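Long-range contacts in hypothetical protein SA2161 (Staphylococcus aureus, PDB 1Y7R), which is of unknown function but is probably an acetyltransferase of the GNAT family, which would transfer an acetyl group from acetyl-coenzyme A to an unidentified acceptor: residues Y6-C11 / G34-L39; L39-L44 / I51-V56. The protein carries 4 engineered substitutions. All coordinates share one frame; numbering follows the deposited sequence.

Interaction 1 (Y6-C11 / G34-L39); sequences YDIPTC and GLPNAL
The terminal methyl of Ile-8 lies over one face of the Pro-36 ring. Ile-8 CD1 is 3.5 Å from Pro-36 CA, tighter than an ordinary carbon contact, and 3.8 Å from Pro-36 CG, so the methyl sits above the ring and not beside its rim. CG1 of Ile-8 stands opposite the backbone N (chi1 -168°), and with chi2 also extended the side chain reaches straight out to the proline. The same methyl also brushes the carbonyl carbon of Leu-35, which ties the outer part of the contact to its inner part.

Leu-35 carries that inner part with its two methyl branches. CD2 sits above the Pro-9 ring, off-centre toward CG (3.9 Å) and CD, the two side chains crossing obliquely. CD1 goes further, into the bend of the chain where the helix 11-20 begins: it is 3.8 Å from both Pro-9 O and Cys-11 CA, and Cys-11 SG comes alongside at 4.0 Å. In GNAT proteins the first strand is followed by two helices before the second strand. Here the segment 6-11 leads from strand 3-5 into helix 11-20, and 34-39 leaves helix 28-34 for strand 40-46, so the contact joins the entry to this helical excursion with its exit.

Thr-10 is the N-cap of helix 11-20. Its CB points away from 34-39, and OG1 caps the backbone N of Asp-13. In the exit loop Asn-37 N bonds back to Gly-34 O at 3.1 Å, closing the turn that presents Leu-35 to Pro-9 and Cys-11. On the side of the sheet, Pro-9 packs on Thr-41, Thr-43 and Met-53, while Cys-11 also touches Ala-31 and Glu-32 of helix 28-34.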
ATOM      1  N   TYR A   6     -16.285  12.892   2.629  1.00  7.36           N
ATOM      2  CA  TYR A   6     -15.614  11.565   2.769  1.00  6.61           C
ATOM      3  C   TYR A   6     -16.475  10.405   2.229  1.00  8.17           C
ATOM      4  O   TYR A   6     -16.295   9.236   2.655  1.00  8.50           O
ATOM      5  CB  TYR A   6     -15.218  11.276   4.233  1.00  6.76           C
ATOM      6  CG  TYR A   6     -14.295  12.307   4.876  1.00  6.48           C
ATOM      7  CD1 TYR A   6     -13.490  13.165   4.106  1.00  5.73           C
ATOM      8  CD2 TYR A   6     -14.251  12.435   6.269  1.00  7.50           C
ATOM      9  CE1 TYR A   6     -12.646  14.109   4.712  1.00  8.06           C
ATOM     10  CE2 TYR A   6     -13.396  13.383   6.887  1.00  6.65           C
ATOM     11  CZ  TYR A   6     -12.601  14.193   6.104  1.00  8.19           C
ATOM     12  OH  TYR A   6     -11.794  15.115   6.726  1.00  8.85           O
ATOM     13  N   ASP A   7     -17.405  10.722   1.314  1.00  8.61           N
ATOM     14  CA  ASP A   7     -18.363   9.721   0.774  1.00  9.86           C
ATOM     15  C   ASP A   7     -17.665   8.808  -0.220  1.00 10.80           C
ATOM     16  O   ASP A   7     -16.678   9.198  -0.815  1.00 12.54           O
ATOM     17  CB  ASP A   7     -19.511  10.358  -0.036  1.00  9.76           C
ATOM     18  CG  ASP A   7     -20.345  11.373   0.718  1.00 12.24           C
ATOM     19  OD1 ASP A   7     -21.146  12.041  -0.001  1.00 12.17           O
ATOM     20  OD2 ASP A   7     -20.241  11.525   1.953  1.00 14.30           O
ATOM     21  N   ILE A   8     -18.221   7.615  -0.419  1.00 11.60           N
ATOM     22  CA  ILE A   8     -17.809   6.714  -1.506  1.00 11.91           C
ATOM     23  C   ILE A   8     -18.138   7.397  -2.853  1.00 11.93           C
ATOM     24  O   ILE A   8     -19.261   7.893  -3.038  1.00 12.26           O
ATOM     25  CB  ILE A   8     -18.552   5.344  -1.380  1.00 11.60           C
ATOM     26  CG1 ILE A   8     -17.934   4.279  -2.315  1.00 11.75           C
ATOM     27  CG2 ILE A   8     -20.091   5.515  -1.623  1.00 11.17           C
ATOM     28  CD1 ILE A   8     -18.355   2.846  -1.965  1.00 13.60           C
ATOM     29  N   PRO A   9     -17.144   7.487  -3.776  1.00 12.34           N
ATOM     30  CA  PRO A   9     -17.385   8.063  -5.106  1.00 12.43           C
ATOM     31  C   PRO A   9     -18.224   7.098  -5.966  1.00 11.85           C
ATOM     32  O   PRO A   9     -18.259   5.908  -5.682  1.00 12.37           O
ATOM     33  CB  PRO A   9     -15.967   8.185  -5.701  1.00 13.02           C
ATOM     34  CG  PRO A   9     -15.027   7.847  -4.627  1.00 14.25           C
ATOM     35  CD  PRO A   9     -15.747   7.042  -3.607  1.00 13.27           C
ATOM     36  N   THR A  10     -18.910   7.588  -7.002  1.00 11.41           N
ATOM     37  CA  THR A  10     -19.491   6.637  -7.955  1.00 11.46           C
ATOM     38  C   THR A  10     -18.405   6.042  -8.848  1.00 11.00           C
ATOM     39  O   THR A  10     -17.340   6.625  -8.981  1.00  9.47           O
ATOM     40  CB  THR A  10     -20.569   7.268  -8.851  1.00 11.42           C
ATOM     41  OG1 THR A  10     -19.970   8.215  -9.750  1.00 11.60           O
ATOM     42  CG2 THR A  10     -21.650   7.925  -8.005  1.00 12.36           C
ATOM     43  N   CYS A  11     -18.694   4.901  -9.489  1.00 10.77           N
ATOM     44  CA  CYS A  11     -17.711   4.265 -10.354  1.00 11.63           C
ATOM     45  C   CYS A  11     -17.407   5.192 -11.505  1.00  9.85           C
ATOM     46  O   CYS A  11     -16.242   5.381 -11.854  1.00 10.02           O
ATOM     47  CB  CYS A  11     -18.201   2.928 -10.899  1.00 12.12           C
ATOM     48  SG  CYS A  11     -18.170   1.630  -9.646  1.00 21.14           S
ATOM     49  N   GLY A  34     -13.347  -2.222  -5.909  1.00  8.23           N
ATOM     50  CA  GLY A  34     -12.345  -1.543  -5.054  1.00  7.96           C
ATOM     51  C   GLY A  34     -12.881  -0.383  -4.233  1.00  6.92           C
ATOM     52  O   GLY A  34     -12.464  -0.161  -3.085  1.00  7.38           O
ATOM     53  N   LEU A  35     -13.824   0.369  -4.791  1.00  7.65           N
ATOM     54  CA  LEU A  35     -14.215   1.644  -4.159  1.00  7.32           C
ATOM     55  C   LEU A  35     -14.731   1.555  -2.709  1.00  8.20           C
ATOM     56  O   LEU A  35     -14.433   2.453  -1.923  1.00  8.07           O
ATOM     57  CB  LEU A  35     -15.221   2.408  -5.029  1.00  6.70           C
ATOM     58  CG  LEU A  35     -14.615   3.144  -6.230  1.00  8.36           C
ATOM     59  CD1 LEU A  35     -15.719   3.578  -7.169  1.00  8.14           C
ATOM     60  CD2 LEU A  35     -13.785   4.337  -5.763  1.00  8.78           C
ATOM     61  N   PRO A  36     -15.543   0.530  -2.373  1.00  8.14           N
ATOM     62  CA  PRO A  36     -16.035   0.450  -0.991  1.00  8.58           C
ATOM     63  C   PRO A  36     -15.011   0.130   0.090  1.00  8.46           C
ATOM     64  O   PRO A  36     -15.324   0.245   1.289  1.00  8.70           O
ATOM     65  CB  PRO A  36     -17.054  -0.708  -1.058  1.00  9.03           C
ATOM     66  CG  PRO A  36     -17.444  -0.808  -2.474  1.00 10.87           C
ATOM     67  CD  PRO A  36     -16.155  -0.534  -3.203  1.00  8.71           C
ATOM     68  N   ASN A  37     -13.804  -0.254  -0.325  1.00  7.20           N
ATOM     69  CA  ASN A  37     -12.864  -0.951   0.536  1.00  7.99           C
ATOM     70  C   ASN A  37     -11.608  -0.176   0.900  1.00  8.70           C
ATOM     71  O   ASN A  37     -10.668  -0.748   1.454  1.00 10.61           O
ATOM     72  CB  ASN A  37     -12.483  -2.300  -0.104  1.00  7.79           C
ATOM     73  CG  ASN A  37     -13.687  -3.210  -0.308  1.00  9.74           C
ATOM     74  OD1 ASN A  37     -13.915  -3.751  -1.410  1.00 14.22           O
ATOM     75  ND2 ASN A  37     -14.484  -3.349   0.727  1.00  8.84           N
ATOM     76  N   ALA A  38     -11.582   1.124   0.640  1.00  8.54           N
ATOM     77  CA  ALA A  38     -10.481   1.959   1.157  1.00  8.39           C
ATOM     78  C   ALA A  38     -10.775   2.240   2.625  1.00  8.10           C
ATOM     79  O   ALA A  38     -11.955   2.345   3.015  1.00  9.23           O
ATOM     80  CB  ALA A  38     -10.418   3.247   0.381  1.00  8.19           C
ATOM     81  N   LEU A  39      -9.733   2.415   3.437  1.00  7.36           N
ATOM     82  CA  LEU A  39      -9.956   2.836   4.827  1.00  7.90           C
ATOM     83  C   LEU A  39     -10.555   4.249   4.900  1.00  7.90           C
ATOM     84  O   LEU A  39     -11.354   4.556   5.806  1.00  8.45           O
ATOM     85  CB  LEU A  39      -8.658   2.817   5.601  1.00  7.57           C
ATOM     86  CG  LEU A  39      -8.102   1.429   5.871  1.00  7.97           C
ATOM     87  CD1 LEU A  39      -6.712   1.566   6.517  1.00  9.79           C
ATOM     88  CD2 LEU A  39      -9.069   0.599   6.729  1.00 12.04           C
TER

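Interaction 2 (L39-L44 / I51-V56); sequences LFTVTL and IGMGRV
Residues 40-44 and 51-56 run antiparallel at 173° with axes 4.6 Å apart, and their backbones pair from Phe-40 with Val-56 to Leu-44 with Gly-52. In the middle, Val-42 and Gly-54 exchange two bonds, Val-42 N to Gly-54 O and Gly-54 N to Val-42 O, each 3.0 Å. A classic beta bulge closes either end: Leu-39 and Phe-40 both face Val-56, giving two weak bonds to its O, while Ile-51 and Gly-52 both face Leu-44, where Ile-51 N gives the short bond to Leu-44 O (2.8 Å, 169° at the hydrogen) and Gly-52 N a weak one. At this bulged end Ile-51 CD1 also comes to Leu-44 CB.

Thr-41, Arg-55, Thr-43 and selenomethionine Met-53 share one face. Thr-41 and Arg-55 lie side by side, Thr-41 CG2 against Arg-55 CG. Water 1 joins their polar ends: it accepts from Arg-55 NE at 2.7 Å, in the guanidinium plane at its edge, and is hydrogen-bonded to Thr-41 OG1 at 2.6 Å. Farther out, Arg-55 NH1 pairs with Asp-68 and NH2 with Asp-59 of the second subunit, so the guanidinium is held by two carboxylates and a water. Met-53 runs beside Thr-43, its CB 3.9 Å from Thr-43 CG2; a bend at chi3 (-43°) brings CE back over the threonine methyls.

The other face, with Phe-40, Val-42, Leu-44 and Val-56, is apolar. In one of its two conformers Val-42 leans CG1 over the Gly-54 backbone, and Val-56 CG2 meets the Phe-40 ring obliquely. Helix 80-95 covers Val-42, Leu-44 and Val-56, and Tyr-91 stacks on Phe-40. The arrangement is the central antiparallel hairpin of the GNAT fold, strands 40-46 and 49-58, with helices packed on both faces.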
ATOM      1  N   LEU A  39      -9.733   2.415   3.437  1.00  7.36           N
ATOM      2  CA  LEU A  39      -9.956   2.836   4.827  1.00  7.90           C
ATOM      3  C   LEU A  39     -10.555   4.249   4.900  1.00  7.90           C
ATOM      4  O   LEU A  39     -11.354   4.556   5.806  1.00  8.45           O
ATOM      5  CB  LEU A  39      -8.658   2.817   5.601  1.00  7.57           C
ATOM      6  CG  LEU A  39      -8.102   1.429   5.871  1.00  7.97           C
ATOM      7  CD1 LEU A  39      -6.712   1.566   6.517  1.00  9.79           C
ATOM      8  CD2 LEU A  39      -9.069   0.599   6.729  1.00 12.04           C
ATOM      9  N   PHE A  40     -10.158   5.101   3.953  1.00  6.85           N
ATOM     10  CA  PHE A  40     -10.567   6.494   3.969  1.00  5.65           C
ATOM     11  C   PHE A  40     -10.533   7.035   2.551  1.00  5.29           C
ATOM     12  O   PHE A  40      -9.614   6.724   1.781  1.00  5.67           O
ATOM     13  CB  PHE A  40      -9.586   7.279   4.856  1.00  5.35           C
ATOM     14  CG  PHE A  40      -9.795   8.768   4.856  1.00  5.83           C
ATOM     15  CD1 PHE A  40     -10.760   9.344   5.689  1.00  8.00           C
ATOM     16  CD2 PHE A  40      -8.991   9.595   4.046  1.00  5.55           C
ATOM     17  CE1 PHE A  40     -10.944  10.750   5.721  1.00  7.79           C
ATOM     18  CE2 PHE A  40      -9.179  11.001   4.072  1.00  9.41           C
ATOM     19  CZ  PHE A  40     -10.161  11.566   4.927  1.00  8.25           C
ATOM     20  N   THR A  41     -11.537   7.848   2.210  1.00  5.46           N
ATOM     21  CA  THR A  41     -11.619   8.477   0.888  1.00  6.50           C
ATOM     22  C   THR A  41     -12.045   9.911   1.070  1.00  7.06           C
ATOM     23  O   THR A  41     -13.019  10.169   1.780  1.00  8.10           O
ATOM     24  CB  THR A  41     -12.664   7.773  -0.032  1.00  7.94           C
ATOM     25  OG1 THR A  41     -12.350   6.373  -0.150  1.00  8.85           O
ATOM     26  CG2 THR A  41     -12.643   8.370  -1.434  1.00  8.69           C
ATOM     27  N   VAL A  42     -11.337  10.841   0.437  1.00  6.90           N
ATOM     28  CA  VAL A  42     -11.765  12.257   0.419  1.00  6.80           C
ATOM     29  C   VAL A  42     -12.043  12.651  -1.016  1.00  6.95           C
ATOM     30  O   VAL A  42     -11.304  12.280  -1.926  1.00  6.63           O
ATOM     31  CB  VAL A  42     -10.605  13.269   0.892  0.50  9.81           C
ATOM     32  CG1 VAL A  42      -9.242  13.044   0.228  0.50  3.61           C
ATOM     33  CG2 VAL A  42     -11.064  14.766   0.799  0.50  6.10           C
ATOM     34  N   THR A  43     -13.126  13.389  -1.216  1.00  5.28           N
ATOM     35  CA  THR A  43     -13.532  13.879  -2.530  1.00  5.46           C
ATOM     36  C   THR A  43     -13.861  15.366  -2.436  1.00  5.76           C
ATOM     37  O   THR A  43     -14.372  15.845  -1.408  1.00  5.90           O
ATOM     38  CB  THR A  43     -14.744  13.101  -3.117  1.00  6.22           C
ATOM     39  OG1 THR A  43     -15.704  12.850  -2.078  1.00  8.26           O
ATOM     40  CG2 THR A  43     -14.261  11.734  -3.738  1.00  8.12           C
ATOM     41  N   LEU A  44     -13.497  16.088  -3.492  1.00  5.74           N
ATOM     42  CA  LEU A  44     -13.716  17.531  -3.611  1.00  5.64           C
ATOM     43  C   LEU A  44     -14.627  17.787  -4.788  1.00  6.16           C
ATOM     44  O   LEU A  44     -14.407  17.261  -5.890  1.00  6.48           O
ATOM     45  CB  LEU A  44     -12.401  18.251  -3.882  1.00  6.68           C
ATOM     46  CG  LEU A  44     -11.273  18.019  -2.871  1.00  6.97           C
ATOM     47  CD1 LEU A  44     -10.066  18.816  -3.345  1.00  8.31           C
ATOM     48  CD2 LEU A  44     -11.602  18.417  -1.468  1.00 10.54           C
ATOM     49  N   ILE A  51     -13.879  17.184  -8.677  1.00  4.99           N
ATOM     50  CA  ILE A  51     -12.626  17.694  -9.210  1.00  5.07           C
ATOM     51  C   ILE A  51     -11.346  17.051  -8.623  1.00  4.76           C
ATOM     52  O   ILE A  51     -10.250  17.232  -9.160  1.00  6.19           O
ATOM     53  CB  ILE A  51     -12.601  19.225  -9.185  1.00  4.49           C
ATOM     54  CG1 ILE A  51     -12.456  19.780  -7.758  1.00  7.02           C
ATOM     55  CG2 ILE A  51     -13.865  19.771  -9.889  1.00  6.70           C
ATOM     56  CD1 ILE A  51     -11.047  19.744  -7.232  1.00 10.41           C
ATOM     57  N   GLY A  52     -11.502  16.307  -7.523  1.00  4.77           N
ATOM     58  CA  GLY A  52     -10.332  15.732  -6.859  1.00  5.19           C
ATOM     59  C   GLY A  52     -10.690  14.665  -5.858  1.00  5.44           C
ATOM     60  O   GLY A  52     -11.817  14.614  -5.351  1.00  5.47           O
HETATM   61  N   MSE A  53      -9.735  13.774  -5.615  1.00  6.42           N
HETATM   62  CA  MSE A  53      -9.916  12.690  -4.650  1.00  8.48           C
HETATM   63  C   MSE A  53      -8.564  12.203  -4.150  1.00  6.85           C
HETATM   64  O   MSE A  53      -7.522  12.439  -4.751  1.00  6.70           O
HETATM   65  CB  MSE A  53     -10.663  11.510  -5.272  1.00  8.15           C
HETATM   66  CG  MSE A  53      -9.789  10.666  -6.124  1.00  8.92           C
HETATM   67 SE   MSE A  53     -10.882   9.235  -6.855  1.00 21.69          SE
HETATM   68  CE  MSE A  53     -11.823   8.779  -5.390  1.00 14.45           C
ATOM     69  N   GLY A  54      -8.607  11.514  -3.036  1.00  5.91           N
ATOM     70  CA  GLY A  54      -7.461  10.721  -2.547  1.00  5.05           C
ATOM     71  C   GLY A  54      -7.991   9.571  -1.703  1.00  4.70           C
ATOM     72  O   GLY A  54      -9.095   9.652  -1.132  1.00  4.85           O
ATOM     73  N   ARG A  55      -7.229   8.477  -1.634  1.00  5.31           N
ATOM     74  CA  ARG A  55      -7.697   7.290  -0.909  1.00  5.02           C
ATOM     75  C   ARG A  55      -6.550   6.739  -0.064  1.00  5.82           C
ATOM     76  O   ARG A  55      -5.377   7.017  -0.345  1.00  7.07           O
ATOM     77  CB  ARG A  55      -8.225   6.214  -1.893  1.00  5.03           C
ATOM     78  CG  ARG A  55      -9.339   6.738  -2.811  1.00  3.37           C
ATOM     79  CD  ARG A  55      -9.719   5.792  -3.920  1.00  6.56           C
ATOM     80  NE  ARG A  55     -10.390   4.579  -3.419  1.00  8.30           N
ATOM     81  CZ  ARG A  55     -10.051   3.321  -3.707  1.00  7.09           C
ATOM     82  NH1 ARG A  55      -9.037   3.034  -4.527  1.00  9.92           N
ATOM     83  NH2 ARG A  55     -10.790   2.342  -3.183  1.00  8.19           N
ATOM     84  N   VAL A  56      -6.905   6.007   0.984  1.00  5.59           N
ATOM     85  CA  VAL A  56      -5.938   5.327   1.860  1.00  5.73           C
ATOM     86  C   VAL A  56      -6.343   3.846   2.024  1.00  5.54           C
ATOM     87  O   VAL A  56      -7.514   3.517   2.308  1.00  5.80           O
ATOM     88  CB  VAL A  56      -5.866   6.003   3.237  1.00  6.60           C
ATOM     89  CG1 VAL A  56      -4.909   5.237   4.196  1.00  6.64           C
ATOM     90  CG2 VAL A  56      -5.463   7.469   3.106  1.00  7.60           C
TER
HETATM   91  O   HOH W   1     -12.817   4.726  -2.152  1.00 14.33           O

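Interactions 1 and 2 follow one another along the chain, share Leu-39, and have centres about 8 Å apart. The exit loop of interaction 1 runs directly into the hairpin of interaction 2, and Pro-9 lies over the face bearing Thr-41 and Met-53, while Tyr-6 reaches the opposite face at Phe-40. Pro-9 CG is 3.4 Å from Met-53 CE, and Tyr-6 CB 3.5 Å from Thr-41 O. On the same face as Met-53, Gly-34 O lies 3.0 Å from Arg-55 NH2, the arginine that also reaches the second subunit. As in other GNAT enzymes, acetyl-coenzyme A would probably bind near the start of helix 80-95, whose side packs on the hairpin's opposite face.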